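Long-range contacts in Acarbose/maltose binding protein GacH (Streptomyces glaucescens, PDB 3K01), which binds acarbose and an acarbose homolog as the solute receptor of an ABC transporter, and probably also maltose: residues S162-A170 with V224-A233; Y190-G200 with A286-G296. All blocks are in the same frame, centred on the assembly; numbering follows the deposited sequence.

Contact 1 (S162-A170 with V224-A233); sequences SVAELKTAA and VIKDLVDSKA
The methyl groups of Leu228 and Ala233 meet the inner flank of helix 163-170 and form the closely packed part of this contact. Leu228 leads with one branch: its CD2 lies 3.9 Å from Leu166 CD2, the two side chains crossing at about a right angle, and it also packs against Val163 CG1. With CG anti to the carbonyl carbon (chi1 -79°), Leu228 swings across to the facing helix although its CB sets off alongside that helix and not at it. At one end Val163 and Val224 extend toward each other tip to tip, CG1 to CG1 at 4.1 Å. At the other, Ala170 CB comes within 3.8 Å of Ala233 CB; here the backbones have drawn together, with the CA atoms of Ala170 and Ala233 5.2 Å apart.

The helix axes run almost parallel, 11° apart and 11.3 Å at closest approach. Helix 163-177 leads into strand 180-183; after a long excursion, helix 216-230 returns the chain to the parallel neighbour 234-235, a beta-alpha-beta crossover with an insertion, so the contact sets the helices before the two strands side by side.

Toward solvent the packing gives way to charge and water. Lys167 lays CG on Leu228 CD2, 3.8 Å apart, then bends at chi3 (78°) to bring NZ 2.6 Å from Asp227 OD2. This salt bridge uses the syn lone pair of OD2, and a water bridges NZ to OD1, so that both carboxylate oxygens serve the same ammonium group. Behind it, Ser231 turns its OG back to donate to Asp227 O at 2.8 Å; the Ser231 N-H reaches that oxygen from the other face of the carbonyl. At the C-terminal end a second water joins Lys232 O to Ala170 O, the latter bond weak.

Contact 2 (Y190-G200 with A286-G296); sequences YWFLPYLYGEG and AGSAGQGSPQG
Pro294 is the apolar centre of the contact, its ring set among Tyr190, Leu193, Pro194 and Tyr197. Its CG sits over one face of the Tyr190 ring, 3.7 Å from the centroid and 16° off the normal, a CH-pi contact. Pro294 CB rests against Leu193 CD1, and the two proline side chains cross at about a right angle, Pro194 CG to Pro294 CD at 3.7 Å. Leu143 of strand 132-148 also touches Pro194 and Pro294. Tyr197 presents its edge instead of a face: Gly292 O and Pro294 N lie in the plane of its ring, while a water joins its OH to Gln295 N.

Farther along, side chains give way to backbone. Pro194 CA makes a CA-H...O contact with Gly292 O at 3.3 Å, and the glycines let the backbones close up, with the CA atoms of Gly198 and Gly287 3.8 Å apart. Gly198 O accepts a bond in its carbonyl plane from Ala289 N, 3.0 Å away.

At the polar edge Glu199, bent at chi2 (-50°), folds its carboxylate back onto Ser288. The hydroxyl OG donates to Glu199 OE1 at 2.6 Å, on the syn side but 30° out of the plane. Ser288 N meets Glu199 OE2 at 3.0 Å from above the carboxylate. Arg220 forms a salt bridge with OE1 as well, so the Glu199 carboxylate is held by Ser288 OG, Ser288 N and Arg220, and its negative charge is probably well stabilised. Beside it Gly200, with positive phi, is the C-prime residue of a Schellman motif that ends helix 193-198, a short helix packed by its first turn on the start of strand 293-302 and by its C-terminal turn on the loop before it.

Overall arrangement
The segments of contacts 1 and 2 alternate along the chain and adjoin in space, the contact centres 15 Å apart on the same side of the chain's centre. Val163 N lies 2.8 Å from Ala286 O, a probable hydrogen bond that ties the start of helix 163-177 to the loop of contact 2. Helix 216-230 adds packing, with Ile225 CG2 3.5 Å from Tyr195 CD2 and Val224 touching Glu199. Contact 1 is peripheral, about 24 Å between its centre and that of the chain; contact 2, at about 13 Å, lies nearer the middle, where solute-binding proteins of this family generally hold their ligand between two lobes.

Contact 1 (S162-A170 with V224-A233)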
loop_
_atom_site.group_PDB
_atom_site.type_symbol
_atom_site.label_atom_id
_atom_site.label_comp_id
_atom_site.label_asym_id
_atom_site.label_seq_id
_atom_site.Cartn_x
_atom_site.Cartn_y
_atom_site.Cartn_z
ATOM N N SER A 162 -1.145 -14.342 15.464
ATOM C CA SER A 162 -2.596 -14.278 15.316
ATOM C C SER A 162 -3.174 -13.349 16.376
ATOM O O SER A 162 -2.514 -13.025 17.365
ATOM C CB SER A 162 -3.221 -15.667 15.460
ATOM O OG SER A 162 -3.164 -16.051 16.830
ATOM N N VAL A 163 -4.411 -12.943 16.174
ATOM C CA VAL A 163 -5.088 -12.148 17.172
ATOM C C VAL A 163 -5.198 -12.884 18.514
ATOM O O VAL A 163 -4.978 -12.260 19.567
ATOM C CB VAL A 163 -6.465 -11.696 16.652
ATOM C CG1 VAL A 163 -7.318 -11.120 17.783
ATOM C CG2 VAL A 163 -6.303 -10.683 15.521
ATOM N N ALA A 164 -5.517 -14.174 18.509
ATOM C CA ALA A 164 -5.572 -14.899 19.770
ATOM C C ALA A 164 -4.237 -14.841 20.496
ATOM O O ALA A 164 -4.187 -14.608 21.717
ATOM C CB ALA A 164 -6.000 -16.343 19.541
ATOM N N GLU A 165 -3.151 -15.059 19.767
ATOM C CA GLU A 165 -1.828 -14.979 20.378
ATOM C C GLU A 165 -1.506 -13.571 20.827
ATOM O O GLU A 165 -0.848 -13.389 21.862
ATOM C CB GLU A 165 -0.753 -15.490 19.421
ATOM C CG GLU A 165 -0.950 -16.969 19.121
ATOM C CD GLU A 165 -0.161 -17.490 17.969
ATOM O OE1 GLU A 165 0.665 -16.764 17.370
ATOM O OE2 GLU A 165 -0.390 -18.681 17.651
ATOM N N LEU A 166 -1.949 -12.576 20.067
ATOM C CA LEU A 166 -1.679 -11.188 20.436
ATOM C C LEU A 166 -2.361 -10.838 21.738
ATOM O O LEU A 166 -1.781 -10.127 22.555
ATOM C CB LEU A 166 -2.084 -10.240 19.299
ATOM C CG LEU A 166 -1.745 -8.753 19.526
ATOM C CD1 LEU A 166 -1.343 -8.120 18.201
ATOM C CD2 LEU A 166 -2.895 -7.978 20.171
ATOM N N LYS A 167 -3.584 -11.298 21.936
ATOM C CA LYS A 167 -4.272 -11.021 23.204
ATOM C C LYS A 167 -3.515 -11.556 24.400
ATOM O O LYS A 167 -3.382 -10.878 25.427
ATOM C CB LYS A 167 -5.694 -11.567 23.173
ATOM C CG LYS A 167 -6.570 -10.787 22.214
ATOM C CD LYS A 167 -7.929 -11.415 22.088
ATOM C CE LYS A 167 -8.765 -11.064 23.291
ATOM N NZ LYS A 167 -10.128 -11.677 23.235
ATOM N N THR A 168 -3.011 -12.777 24.262
ATOM C CA THR A 168 -2.235 -13.384 25.339
ATOM C C THR A 168 -0.935 -12.600 25.541
ATOM O O THR A 168 -0.532 -12.277 26.680
ATOM C CB THR A 168 -1.970 -14.853 25.037
ATOM O OG1 THR A 168 -3.254 -15.499 25.004
ATOM C CG2 THR A 168 -1.071 -15.477 26.125
ATOM N N ALA A 169 -0.264 -12.288 24.450
ATOM C CA ALA A 169 0.995 -11.575 24.566
ATOM C C ALA A 169 0.776 -10.215 25.211
ATOM O O ALA A 169 1.567 -9.796 26.069
ATOM C CB ALA A 169 1.622 -11.420 23.203
ATOM N N ALA A 170 -0.294 -9.527 24.827
ATOM C CA ALA A 170 -0.610 -8.225 25.404
ATOM C C ALA A 170 -0.804 -8.303 26.912
ATOM O O ALA A 170 -0.279 -7.444 27.651
ATOM C CB ALA A 170 -1.863 -7.667 24.769
ATOM N N VAL A 224 -13.723 -8.135 16.150
ATOM C CA VAL A 224 -12.327 -8.288 16.606
ATOM C C VAL A 224 -11.753 -6.970 17.085
ATOM O O VAL A 224 -11.104 -6.916 18.145
ATOM C CB VAL A 224 -11.450 -8.863 15.456
ATOM C CG1 VAL A 224 -9.933 -8.656 15.717
ATOM C CG2 VAL A 224 -11.754 -10.325 15.229
ATOM N N ILE A 225 -11.977 -5.891 16.349
ATOM C CA ILE A 225 -11.350 -4.641 16.752
ATOM C C ILE A 225 -11.933 -4.145 18.074
ATOM O O ILE A 225 -11.207 -3.644 18.934
ATOM C CB ILE A 225 -11.390 -3.545 15.643
ATOM C CG1 ILE A 225 -12.823 -3.042 15.343
ATOM C CG2 ILE A 225 -10.657 -4.027 14.388
ATOM C CD1 ILE A 225 -12.840 -1.865 14.377
ATOM N N LYS A 226 -13.244 -4.300 18.247
ATOM C CA LYS A 226 -13.846 -3.875 19.515
ATOM C C LYS A 226 -13.397 -4.759 20.678
ATOM O O LYS A 226 -13.156 -4.254 21.779
ATOM C CB LYS A 226 -15.368 -3.911 19.378
ATOM C CG LYS A 226 -16.147 -3.291 20.570
ATOM C CD LYS A 226 -15.676 -1.897 20.911
ATOM C CE LYS A 226 -16.660 -1.179 21.830
ATOM N NZ LYS A 226 -16.087 0.087 22.408
ATOM N N ASP A 227 -13.261 -6.048 20.438
ATOM C CA ASP A 227 -12.778 -6.955 21.465
ATOM C C ASP A 227 -11.342 -6.609 21.864
ATOM O O ASP A 227 -10.995 -6.698 23.052
ATOM C CB ASP A 227 -12.849 -8.427 21.018
ATOM C CG ASP A 227 -12.181 -9.373 22.013
ATOM O OD1 ASP A 227 -12.740 -9.577 23.101
ATOM O OD2 ASP A 227 -11.121 -9.890 21.679
ATOM N N LEU A 228 -10.499 -6.244 20.909
ATOM C CA LEU A 228 -9.122 -5.914 21.267
ATOM C C LEU A 228 -9.062 -4.744 22.234
ATOM O O LEU A 228 -8.286 -4.737 23.201
ATOM C CB LEU A 228 -8.329 -5.629 20.001
ATOM C CG LEU A 228 -7.880 -6.900 19.270
ATOM C CD1 LEU A 228 -7.306 -6.570 17.913
ATOM C CD2 LEU A 228 -6.811 -7.661 20.061
ATOM N N VAL A 229 -9.924 -3.777 22.038
ATOM C CA VAL A 229 -9.956 -2.620 22.935
ATOM C C VAL A 229 -10.684 -2.955 24.243
ATOM O O VAL A 229 -10.173 -2.658 25.338
ATOM C CB VAL A 229 -10.553 -1.374 22.220
ATOM C CG1 VAL A 229 -10.593 -0.209 23.150
ATOM C CG2 VAL A 229 -9.729 -1.009 20.958
ATOM N N ASP A 230 -11.826 -3.630 24.164
ATOM C CA ASP A 230 -12.588 -3.954 25.380
ATOM C C ASP A 230 -11.755 -4.798 26.327
ATOM O O ASP A 230 -11.831 -4.622 27.547
ATOM C CB ASP A 230 -13.812 -4.793 25.047
ATOM C CG ASP A 230 -14.947 -3.999 24.511
ATOM O OD1 ASP A 230 -14.950 -2.755 24.599
ATOM O OD2 ASP A 230 -15.888 -4.683 24.018
ATOM N N SER A 231 -10.991 -5.737 25.781
ATOM C CA SER A 231 -10.196 -6.668 26.597
ATOM C C SER A 231 -8.937 -6.028 27.133
ATOM O O SER A 231 -8.223 -6.678 27.911
ATOM C CB SER A 231 -9.803 -7.896 25.772
ATOM O OG SER A 231 -8.886 -7.500 24.758
ATOM N N LYS A 232 -8.645 -4.798 26.723
ATOM C CA LYS A 232 -7.451 -4.065 27.154
ATOM C C LYS A 232 -6.166 -4.506 26.475
ATOM O O LYS A 232 -5.089 -4.018 26.851
ATOM C CB LYS A 232 -7.285 -4.053 28.686
ATOM C CG LYS A 232 -8.522 -3.480 29.400
ATOM C CD LYS A 232 -8.326 -3.442 30.908
ATOM C CE LYS A 232 -8.243 -4.835 31.464
ATOM N NZ LYS A 232 -7.669 -4.814 32.843
ATOM N N ALA A 233 -6.266 -5.392 25.493
ATOM C CA ALA A 233 -5.095 -5.736 24.688
ATOM C C ALA A 233 -4.600 -4.539 23.891
ATOM O O ALA A 233 -3.415 -4.459 23.571
ATOM C CB ALA A 233 -5.405 -6.870 23.758
HETATM O O HOH W 1 -11.799 -11.178 25.348
HETATM O O HOH W 2 -2.432 -4.983 26.938
#

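Contact 2 (Y190-G200 with A286-G296)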
loop_
_atom_site.group_PDB
_atom_site.type_symbol
_atom_site.label_atom_id
_atom_site.label_comp_id
_atom_site.label_asym_id
_atom_site.label_seq_id
_atom_site.Cartn_x
_atom_site.Cartn_y
_atom_site.Cartn_z
ATOM N N TYR A 190 -7.758 2.174 6.306
ATOM C CA TYR A 190 -6.764 1.249 5.749
ATOM C C TYR A 190 -6.315 0.242 6.820
ATOM O O TYR A 190 -6.009 -0.903 6.516
ATOM C CB TYR A 190 -5.600 2.077 5.233
ATOM C CG TYR A 190 -4.670 1.378 4.274
ATOM C CD1 TYR A 190 -5.131 0.903 3.039
ATOM C CD2 TYR A 190 -3.314 1.258 4.560
ATOM C CE1 TYR A 190 -4.279 0.345 2.131
ATOM C CE2 TYR A 190 -2.453 0.643 3.646
ATOM C CZ TYR A 190 -2.958 0.237 2.431
ATOM O OH TYR A 190 -2.123 -0.371 1.510
ATOM N N TRP A 191 -6.334 0.692 8.087
ATOM C CA TRP A 191 -5.950 -0.147 9.211
ATOM C C TRP A 191 -7.014 -1.133 9.645
ATOM O O TRP A 191 -6.734 -1.991 10.477
ATOM C CB TRP A 191 -5.503 0.716 10.400
ATOM C CG TRP A 191 -4.024 1.166 10.332
ATOM C CD1 TRP A 191 -3.005 0.673 11.106
ATOM C CD2 TRP A 191 -3.432 2.178 9.495
ATOM N NE1 TRP A 191 -1.829 1.308 10.789
ATOM C CE2 TRP A 191 -2.048 2.227 9.802
ATOM C CE3 TRP A 191 -3.930 3.038 8.508
ATOM C CZ2 TRP A 191 -1.162 3.104 9.153
ATOM C CZ3 TRP A 191 -3.054 3.910 7.864
ATOM C CH2 TRP A 191 -1.686 3.936 8.186
ATOM N N PHE A 192 -8.224 -1.043 9.093
ATOM C CA PHE A 192 -9.193 -2.091 9.322
ATOM C C PHE A 192 -8.894 -3.347 8.507
ATOM O O PHE A 192 -9.244 -4.463 8.901
ATOM C CB PHE A 192 -10.599 -1.551 8.986
ATOM C CG PHE A 192 -11.700 -2.542 9.174
ATOM C CD1 PHE A 192 -12.056 -2.950 10.455
ATOM C CD2 PHE A 192 -12.401 -3.041 8.088
ATOM C CE1 PHE A 192 -13.136 -3.853 10.642
ATOM C CE2 PHE A 192 -13.490 -3.951 8.286
ATOM C CZ PHE A 192 -13.829 -4.342 9.547
ATOM N N LEU A 193 -8.288 -3.141 7.334
ATOM C CA LEU A 193 -8.199 -4.217 6.375
ATOM C C LEU A 193 -7.454 -5.463 6.871
ATOM O O LEU A 193 -7.900 -6.578 6.603
ATOM C CB LEU A 193 -7.676 -3.705 5.016
ATOM C CG LEU A 193 -8.588 -2.663 4.354
ATOM C CD1 LEU A 193 -7.936 -2.143 3.076
ATOM C CD2 LEU A 193 -9.951 -3.260 4.002
ATOM N N PRO A 194 -6.357 -5.313 7.633
ATOM C CA PRO A 194 -5.747 -6.547 8.171
ATOM C C PRO A 194 -6.704 -7.417 8.979
ATOM O O PRO A 194 -6.630 -8.641 8.911
ATOM C CB PRO A 194 -4.626 -5.996 9.073
ATOM C CG PRO A 194 -4.227 -4.718 8.396
ATOM C CD PRO A 194 -5.558 -4.113 7.982
ATOM N N TYR A 195 -7.587 -6.777 9.747
ATOM C CA TYR A 195 -8.575 -7.538 10.520
ATOM C C TYR A 195 -9.610 -8.223 9.641
ATOM O O TYR A 195 -10.006 -9.362 9.907
ATOM C CB TYR A 195 -9.245 -6.647 11.586
ATOM C CG TYR A 195 -8.202 -6.084 12.529
ATOM C CD1 TYR A 195 -7.513 -6.891 13.430
ATOM C CD2 TYR A 195 -7.866 -4.754 12.470
ATOM C CE1 TYR A 195 -6.520 -6.356 14.255
ATOM C CE2 TYR A 195 -6.890 -4.210 13.280
ATOM C CZ TYR A 195 -6.236 -5.033 14.177
ATOM O OH TYR A 195 -5.221 -4.483 14.950
ATOM N N LEU A 196 -10.039 -7.530 8.581
ATOM C CA LEU A 196 -10.961 -8.123 7.626
ATOM C C LEU A 196 -10.318 -9.345 6.952
ATOM O O LEU A 196 -10.902 -10.434 6.913
ATOM C CB LEU A 196 -11.384 -7.090 6.596
ATOM C CG LEU A 196 -12.379 -7.622 5.543
ATOM C CD1 LEU A 196 -13.707 -8.066 6.179
ATOM C CD2 LEU A 196 -12.597 -6.564 4.518
ATOM N N TYR A 197 -9.084 -9.178 6.460
ATOM C CA TYR A 197 -8.392 -10.280 5.788
ATOM C C TYR A 197 -8.122 -11.409 6.789
ATOM O O TYR A 197 -8.175 -12.592 6.434
ATOM C CB TYR A 197 -7.090 -9.763 5.164
ATOM C CG TYR A 197 -7.262 -8.648 4.156
ATOM C CD1 TYR A 197 -8.399 -8.556 3.340
ATOM C CD2 TYR A 197 -6.301 -7.654 4.041
ATOM C CE1 TYR A 197 -8.525 -7.532 2.411
ATOM C CE2 TYR A 197 -6.413 -6.659 3.130
ATOM C CZ TYR A 197 -7.542 -6.563 2.329
ATOM O OH TYR A 197 -7.640 -5.544 1.397
ATOM N N GLY A 198 -7.850 -11.041 8.040
ATOM C CA GLY A 198 -7.593 -12.054 9.062
ATOM C C GLY A 198 -8.812 -12.942 9.327
ATOM O O GLY A 198 -8.676 -14.069 9.811
ATOM N N GLU A 199 -10.003 -12.415 9.046
ATOM C CA GLU A 199 -11.224 -13.207 9.180
ATOM C C GLU A 199 -11.597 -13.906 7.889
ATOM O O GLU A 199 -12.674 -14.520 7.784
ATOM C CB GLU A 199 -12.371 -12.318 9.662
ATOM C CG GLU A 199 -12.156 -11.777 11.073
ATOM C CD GLU A 199 -11.779 -12.877 12.036
ATOM O OE1 GLU A 199 -12.584 -13.837 12.140
ATOM O OE2 GLU A 199 -10.702 -12.822 12.665
ATOM N N GLY A 200 -10.718 -13.844 6.903
ATOM C CA GLY A 200 -10.959 -14.475 5.606
ATOM C C GLY A 200 -11.912 -13.682 4.757
ATOM O O GLY A 200 -12.497 -14.218 3.809
ATOM N N ALA A 286 -2.546 -13.061 11.819
ATOM C CA ALA A 286 -3.724 -13.774 11.333
ATOM C C ALA A 286 -4.934 -13.492 12.209
ATOM O O ALA A 286 -4.799 -13.081 13.373
ATOM C CB ALA A 286 -3.448 -15.268 11.314
ATOM N N GLY A 287 -6.113 -13.719 11.658
ATOM C CA GLY A 287 -7.335 -13.775 12.441
ATOM C C GLY A 287 -7.801 -15.218 12.474
ATOM O O GLY A 287 -7.004 -16.155 12.361
ATOM N N SER A 288 -9.104 -15.397 12.611
ATOM C CA SER A 288 -9.645 -16.743 12.792
ATOM C C SER A 288 -9.639 -17.560 11.512
ATOM O O SER A 288 -9.750 -18.791 11.572
ATOM C CB SER A 288 -11.069 -16.678 13.351
ATOM O OG SER A 288 -11.993 -16.326 12.356
ATOM N N ALA A 289 -9.531 -16.906 10.354
ATOM C CA ALA A 289 -9.758 -17.611 9.076
ATOM C C ALA A 289 -8.904 -17.091 7.921
ATOM O O ALA A 289 -9.248 -17.276 6.753
ATOM C CB ALA A 289 -11.263 -17.580 8.691
ATOM N N GLY A 290 -7.791 -16.425 8.227
ATOM C CA GLY A 290 -6.944 -15.874 7.190
ATOM C C GLY A 290 -5.838 -15.015 7.769
ATOM O O GLY A 290 -5.723 -14.842 8.998
ATOM N N GLN A 291 -5.014 -14.478 6.886
ATOM C CA GLN A 291 -3.951 -13.588 7.276
ATOM C C GLN A 291 -3.594 -12.759 6.070
ATOM O O GLN A 291 -3.250 -13.301 5.009
ATOM C CB GLN A 291 -2.734 -14.374 7.749
ATOM C CG GLN A 291 -1.649 -13.468 8.312
ATOM C CD GLN A 291 -0.461 -14.190 8.953
ATOM O OE1 GLN A 291 0.386 -13.563 9.637
ATOM N NE2 GLN A 291 -0.394 -15.479 8.773
ATOM N N GLY A 292 -3.643 -11.452 6.215
ATOM C CA GLY A 292 -3.243 -10.607 5.104
ATOM C C GLY A 292 -3.233 -9.153 5.462
ATOM O O GLY A 292 -3.922 -8.720 6.401
ATOM N N SER A 293 -2.498 -8.377 4.672
ATOM C CA SER A 293 -2.365 -6.946 4.868
ATOM C C SER A 293 -2.670 -6.250 3.547
ATOM O O SER A 293 -2.467 -6.821 2.474
ATOM C CB SER A 293 -0.948 -6.608 5.357
ATOM O OG SER A 293 0.017 -7.262 4.551
ATOM N N PRO A 294 -3.185 -5.028 3.592
ATOM C CA PRO A 294 -3.545 -4.368 2.341
ATOM C C PRO A 294 -2.331 -3.953 1.520
ATOM O O PRO A 294 -1.244 -3.703 2.038
ATOM C CB PRO A 294 -4.334 -3.158 2.809
ATOM C CG PRO A 294 -3.742 -2.849 4.187
ATOM C CD PRO A 294 -3.471 -4.189 4.777
ATOM N N GLN A 295 -2.556 -3.795 0.227
ATOM C CA GLN A 295 -1.475 -3.535 -0.729
ATOM C C GLN A 295 -1.425 -2.086 -1.128
ATOM O O GLN A 295 -2.441 -1.511 -1.519
ATOM C CB GLN A 295 -1.785 -4.325 -1.990
ATOM C CG GLN A 295 -0.766 -4.150 -3.109
ATOM C CD GLN A 295 -1.188 -4.847 -4.371
ATOM O OE1 GLN A 295 -2.124 -5.628 -4.371
ATOM N NE2 GLN A 295 -0.454 -4.601 -5.455
ATOM N N GLY A 296 -0.238 -1.487 -1.046
ATOM C CA GLY A 296 -0.003 -0.163 -1.585
ATOM C C GLY A 296 1.135 -0.196 -2.594
ATOM O O GLY A 296 1.631 -1.256 -2.987
HETATM O O HOH W 3 -4.622 -10.724 8.831
HETATM O O HOH W 4 -5.526 -4.412 -0.247
#